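Local coordinates for like-Sm ribonucleoprotein core (Methanococcus vannielii SB, PDB 5MKI) that probably binds RNA as a ring of seven identical Sm-like subunits, at residues T4-P7 with L8-L11. Residues are numbered along the deposited sequence; the frame is centred on the assembly and turned at random.
Sequences TQRP and LDAL
P7 and L8 occupy the two central positions of the type I beta turn from R6 to D9, which leads the N-terminal arm of this Sm fold into helix 9-13 and illustrates how a proline-containing turn can lead into a helix. The turn is closed by D9 N, which donates to R6 O at 3.1 Å with an N-H...O angle of 152°. One residue on, A10 N reaches P7 O at 3.3 Å, and A10 CB lies 3.5 Å from that oxygen. The proline ring restricts phi, here -51°, to a range that suits both the turn and the helix that follows.

The side chains of the two end residues, R6 and D9, lie side by side and point the same way. With CG of D9 set beside its own backbone N (chi1 -82°), the carboxylate lies alongside the R6 chain, and D9 OD2 sits 3.7 Å from R6 CD. The opposite charges come near without pairing, so any attraction is probably modest. Replacing D9 by alanine removes the carboxylate and would probably leave R6 CB and CD without that flanking group and the guanidinium without a nearby negative charge.

Deeper in, L8 packs on Y36, L38 and M40 of its own chain and on V61 of a neighbouring subunit, while P7 rests on D37 of that subunit. The L8 side chain is about 7 Å from that of H39, which binds UMP. At the turn's ends, D9 OD2 also lies 3.7 Å from R6 CB.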
ATOM      1  N   THR A   4      -8.559  -6.171 -25.866  1.00 35.59           N
ATOM      2  CA  THR A   4      -7.783  -7.090 -25.042  1.00 32.73           C
ATOM      3  C   THR A   4      -6.899  -6.384 -24.023  1.00 33.87           C
ATOM      4  O   THR A   4      -6.235  -7.062 -23.232  1.00 30.02           O
ATOM      5  CB  THR A   4      -6.902  -7.978 -25.925  1.00 30.75           C
ATOM      6  OG1 THR A   4      -5.830  -7.193 -26.461  1.00 36.58           O
ATOM      7  CG2 THR A   4      -7.698  -8.595 -27.073  1.00 31.73           C
ATOM      8  N   GLN A   5      -6.847  -5.057 -24.030  1.00 30.19           N
ATOM      9  CA  GLN A   5      -6.009  -4.316 -23.102  1.00 32.14           C
ATOM     10  C   GLN A   5      -6.833  -3.495 -22.132  1.00 32.23           C
ATOM     11  O   GLN A   5      -6.275  -2.680 -21.395  1.00 30.83           O
ATOM     12  CB  GLN A   5      -5.046  -3.417 -23.870  1.00 36.23           C
ATOM     13  CG  GLN A   5      -4.276  -4.163 -24.932  1.00 42.23           C
ATOM     14  CD  GLN A   5      -3.426  -3.246 -25.769  1.00 49.72           C
ATOM     15  OE1 GLN A   5      -3.927  -2.296 -26.376  1.00 49.73           O
ATOM     16  NE2 GLN A   5      -2.128  -3.525 -25.814  1.00 50.18           N
ATOM     17  N   ARG A   6      -8.147  -3.685 -22.120  1.00 29.62           N
ATOM     18  CA  ARG A   6      -9.058  -2.876 -21.314  1.00 27.45           C
ATOM     19  C   ARG A   6      -9.994  -3.792 -20.542  1.00 27.85           C
ATOM     20  O   ARG A   6     -11.205  -3.807 -20.792  1.00 28.06           O
ATOM     21  CB  ARG A   6      -9.844  -1.904 -22.193  1.00 31.57           C
ATOM     22  CG  ARG A   6      -9.065  -0.665 -22.600  1.00 32.13           C
ATOM     23  CD  ARG A   6      -9.689  -0.017 -23.834  1.00 33.84           C
ATOM     24  NE  ARG A   6      -8.751   0.877 -24.513  1.00 37.27           N
ATOM     25  CZ  ARG A   6      -8.929   1.374 -25.738  1.00 41.33           C
ATOM     26  NH1 ARG A   6     -10.024   1.088 -26.433  1.00 37.15           N
ATOM     27  NH2 ARG A   6      -8.007   2.166 -26.274  1.00 40.12           N
ATOM     28  N   PRO A   7      -9.462  -4.561 -19.582  1.00 22.70           N
ATOM     29  CA  PRO A   7     -10.327  -5.433 -18.775  1.00 24.05           C
ATOM     30  C   PRO A   7     -11.530  -4.724 -18.164  1.00 30.56           C
ATOM     31  O   PRO A   7     -12.599  -5.339 -18.074  1.00 24.34           O
ATOM     32  CB  PRO A   7      -9.376  -5.964 -17.686  1.00 26.18           C
ATOM     33  CG  PRO A   7      -8.197  -5.018 -17.674  1.00 26.87           C
ATOM     34  CD  PRO A   7      -8.072  -4.543 -19.087  1.00 26.01           C
ATOM     35  N   LEU A   8     -11.408  -3.443 -17.778  1.00 24.89           N
ATOM     36  CA  LEU A   8     -12.479  -2.752 -17.068  1.00 26.80           C
ATOM     37  C   LEU A   8     -13.633  -2.325 -17.970  1.00 27.97           C
ATOM     38  O   LEU A   8     -14.681  -1.949 -17.451  1.00 24.74           O
ATOM     39  CB  LEU A   8     -11.932  -1.519 -16.326  1.00 26.54           C
ATOM     40  CG  LEU A   8     -10.910  -1.827 -15.237  1.00 29.74           C
ATOM     41  CD1 LEU A   8     -10.664  -0.605 -14.324  1.00 32.68           C
ATOM     42  CD2 LEU A   8     -11.379  -2.996 -14.430  1.00 29.11           C
ATOM     43  N   ASP A   9     -13.467  -2.372 -19.297  1.00 30.80           N
ATOM     44  CA  ASP A   9     -14.588  -2.136 -20.206  1.00 27.19           C
ATOM     45  C   ASP A   9     -15.722  -3.123 -19.967  1.00 29.91           C
ATOM     46  O   ASP A   9     -16.880  -2.828 -20.284  1.00 28.58           O
ATOM     47  CB  ASP A   9     -14.135  -2.240 -21.664  1.00 28.85           C
ATOM     48  CG  ASP A   9     -13.490  -0.968 -22.173  1.00 35.51           C
ATOM     49  OD1 ASP A   9     -13.240  -0.059 -21.363  1.00 30.32           O
ATOM     50  OD2 ASP A   9     -13.216  -0.891 -23.390  1.00 38.81           O
ATOM     51  N   ALA A  10     -15.413  -4.303 -19.428  1.00 27.97           N
ATOM     52  CA  ALA A  10     -16.477  -5.224 -19.044  1.00 29.64           C
ATOM     53  C   ALA A  10     -17.394  -4.610 -17.994  1.00 30.37           C
ATOM     54  O   ALA A  10     -18.583  -4.949 -17.941  1.00 29.32           O
ATOM     55  CB  ALA A  10     -15.878  -6.542 -18.543  1.00 28.10           C
ATOM     56  N   LEU A  11     -16.876  -3.692 -17.158  1.00 25.70           N
ATOM     57  CA  LEU A  11     -17.748  -2.970 -16.229  1.00 27.11           C
ATOM     58  C   LEU A  11     -18.662  -2.001 -16.972  1.00 27.79           C
ATOM     59  O   LEU A  11     -19.854  -1.905 -16.662  1.00 29.58           O
ATOM     60  CB  LEU A  11     -16.925  -2.213 -15.175  1.00 27.21           C
ATOM     61  CG  LEU A  11     -16.278  -3.050 -14.073  1.00 29.38           C
ATOM     62  CD1 LEU A  11     -15.516  -2.169 -13.116  1.00 33.05           C
ATOM     63  CD2 LEU A  11     -17.324  -3.813 -13.318  1.00 33.25           C
TER